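Local coordinates for protein BIM1 (Saccharomyces cerevisiae, PDB 4E61) that binds microtubules, including their plus ends, and is represented here by its dimeric C-terminal EB1-like domain, at residues 53-58 / 87-92. Residues are numbered along the deposited sequence; the frame is centred on the assembly and turned at random.
Sequences ILVHTT and RFVKKV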
loop_
_atom_site.group_PDB
_atom_site.type_symbol
_atom_site.label_atom_id
_atom_site.label_comp_id
_atom_site.label_asym_id
_atom_site.label_seq_id
_atom_site.Cartn_x
_atom_site.Cartn_y
_atom_site.Cartn_z
ATOM N N ILE A 53 -4.867 -21.593 0.264
ATOM C CA ILE A 53 -4.635 -22.863 0.963
ATOM C C ILE A 53 -5.967 -23.580 1.229
ATOM O O ILE A 53 -6.113 -24.740 0.870
ATOM C CB ILE A 53 -3.799 -22.623 2.263
ATOM C CG1 ILE A 53 -2.327 -22.272 1.903
ATOM C CG2 ILE A 53 -3.884 -23.821 3.207
ATOM C CD1 ILE A 53 -1.527 -21.409 2.941
ATOM N N LEU A 54 -6.943 -22.861 1.808
ATOM C CA LEU A 54 -8.277 -23.366 2.106
ATOM C C LEU A 54 -9.005 -23.853 0.842
ATOM O O LEU A 54 -9.575 -24.940 0.853
ATOM C CB LEU A 54 -9.091 -22.288 2.854
ATOM C CG LEU A 54 -10.578 -22.592 3.127
ATOM C CD1 LEU A 54 -10.767 -23.734 4.138
ATOM C CD2 LEU A 54 -11.313 -21.359 3.539
ATOM N N VAL A 55 -8.951 -23.070 -0.245
ATOM C CA VAL A 55 -9.588 -23.400 -1.528
ATOM C C VAL A 55 -9.000 -24.669 -2.114
ATOM O O VAL A 55 -9.774 -25.560 -2.478
ATOM C CB VAL A 55 -9.561 -22.203 -2.512
ATOM C CG1 VAL A 55 -9.728 -22.639 -3.973
ATOM C CG2 VAL A 55 -10.624 -21.194 -2.126
ATOM N N HIS A 56 -7.652 -24.773 -2.164
ATOM C CA HIS A 56 -6.998 -25.962 -2.698
ATOM C C HIS A 56 -7.176 -27.228 -1.852
ATOM O O HIS A 56 -7.487 -28.285 -2.406
ATOM C CB HIS A 56 -5.557 -25.681 -3.133
ATOM C CG HIS A 56 -5.503 -24.691 -4.251
ATOM N ND1 HIS A 56 -6.210 -24.892 -5.433
ATOM C CD2 HIS A 56 -4.872 -23.498 -4.314
ATOM C CE1 HIS A 56 -5.979 -23.823 -6.170
ATOM N NE2 HIS A 56 -5.175 -22.955 -5.540
ATOM N N THR A 57 -7.061 -27.099 -0.522
ATOM C CA THR A 57 -7.276 -28.174 0.436
ATOM C C THR A 57 -8.692 -28.764 0.290
ATOM O O THR A 57 -8.825 -29.984 0.181
ATOM C CB THR A 57 -6.957 -27.652 1.838
ATOM O OG1 THR A 57 -5.545 -27.482 1.930
ATOM C CG2 THR A 57 -7.448 -28.568 2.943
ATOM N N THR A 58 -9.742 -27.916 0.256
ATOM C CA THR A 58 -11.093 -28.453 0.107
ATOM C C THR A 58 -11.389 -28.969 -1.276
ATOM O O THR A 58 -12.256 -29.818 -1.408
ATOM C CB THR A 58 -12.221 -27.664 0.798
ATOM O OG1 THR A 58 -13.024 -26.950 -0.142
ATOM C CG2 THR A 58 -11.762 -26.838 1.975
ATOM N N ARG A 87 -19.161 -25.349 -6.584
ATOM C CA ARG A 87 -19.529 -24.159 -7.351
ATOM C C ARG A 87 -18.958 -22.922 -6.653
ATOM O O ARG A 87 -18.349 -22.067 -7.299
ATOM C CB ARG A 87 -21.064 -24.055 -7.414
ATOM C CG ARG A 87 -21.634 -23.482 -8.700
ATOM C CD ARG A 87 -23.149 -23.618 -8.707
ATOM N NE ARG A 87 -23.573 -25.019 -8.731
ATOM C CZ ARG A 87 -24.660 -25.484 -8.120
ATOM N NH1 ARG A 87 -25.457 -24.663 -7.447
ATOM N NH2 ARG A 87 -24.960 -26.776 -8.181
ATOM N N PHE A 88 -19.132 -22.856 -5.330
ATOM C CA PHE A 88 -18.641 -21.762 -4.508
ATOM C C PHE A 88 -17.128 -21.787 -4.468
ATOM O O PHE A 88 -16.517 -20.746 -4.693
ATOM C CB PHE A 88 -19.243 -21.818 -3.095
ATOM C CG PHE A 88 -18.843 -20.662 -2.216
ATOM C CD1 PHE A 88 -19.518 -19.455 -2.284
ATOM C CD2 PHE A 88 -17.761 -20.764 -1.349
ATOM C CE1 PHE A 88 -19.146 -18.385 -1.462
ATOM C CE2 PHE A 88 -17.374 -19.682 -0.550
ATOM C CZ PHE A 88 -18.075 -18.507 -0.606
ATOM N N VAL A 89 -16.526 -22.971 -4.228
ATOM C CA VAL A 89 -15.074 -23.158 -4.180
ATOM C C VAL A 89 -14.444 -22.700 -5.494
ATOM O O VAL A 89 -13.431 -22.000 -5.452
ATOM C CB VAL A 89 -14.646 -24.595 -3.748
ATOM C CG1 VAL A 89 -13.148 -24.809 -3.918
ATOM C CG2 VAL A 89 -15.033 -24.875 -2.306
ATOM N N LYS A 90 -15.081 -23.017 -6.639
ATOM C CA LYS A 90 -14.603 -22.625 -7.968
ATOM C C LYS A 90 -14.730 -21.124 -8.237
ATOM O O LYS A 90 -13.865 -20.556 -8.906
ATOM C CB LYS A 90 -15.230 -23.473 -9.097
ATOM C CG LYS A 90 -14.643 -24.895 -9.214
ATOM C CD LYS A 90 -13.177 -24.902 -9.688
ATOM C CE LYS A 90 -12.589 -26.289 -9.750
ATOM N NZ LYS A 90 -11.177 -26.260 -10.211
ATOM N N LYS A 91 -15.770 -20.479 -7.676
ATOM C CA LYS A 91 -15.992 -19.039 -7.773
ATOM C C LYS A 91 -14.852 -18.311 -7.064
ATOM O O LYS A 91 -14.297 -17.379 -7.633
ATOM C CB LYS A 91 -17.353 -18.653 -7.161
ATOM C CG LYS A 91 -18.519 -18.788 -8.127
ATOM C CD LYS A 91 -19.865 -18.431 -7.476
ATOM C CE LYS A 91 -20.771 -19.636 -7.410
ATOM N NZ LYS A 91 -22.044 -19.345 -6.709
ATOM N N VAL A 92 -14.469 -18.779 -5.853
ATOM C CA VAL A 92 -13.381 -18.217 -5.037
ATOM C C VAL A 92 -12.049 -18.387 -5.760
ATOM O O VAL A 92 -11.249 -17.454 -5.787
ATOM C CB VAL A 92 -13.320 -18.795 -3.584
ATOM C CG1 VAL A 92 -12.269 -18.078 -2.767
ATOM C CG2 VAL A 92 -14.660 -18.685 -2.872
#
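Val55 and Val89 set the register between helices 2-63 and 84-101, their CA atoms 6.1 Å apart where the segment axes approach to 9.9 Å and run roughly antiparallel, at 141°. Val55 works with both of its methyls. CG1, anti to the backbone N (chi1 159°), slides past Val89 and sits 4.1 Å from that residue's CG1, while CG2 reaches one turn further along the facing helix and meets Val92 CG1 at 3.6 Å. Val89 is split in the same way: its CG1 lies 3.7 Å from the backbone O of Val55, and its other branch, CG2, packs against the hydroxyl of Thr58, 3.6 Å from OG1. Leu96 and Glu93 also touch Val55, and Phe88 of the second subunit lies against Leu54, Thr58 and Val89, tying the hairpin into the dimer. Cutting Val55 back to an alanine would probably open a gap beside Val89 CG1 and deprive Val92 CG1 of its methyl partner, leaving Val92 to lean on Ile51. No hydrogen bond or salt bridge joins the two segments, so their contact within the EB1-like helical bundle rests on the shape and burial of valine methyls, with a carbonyl and a hydroxyl alongside.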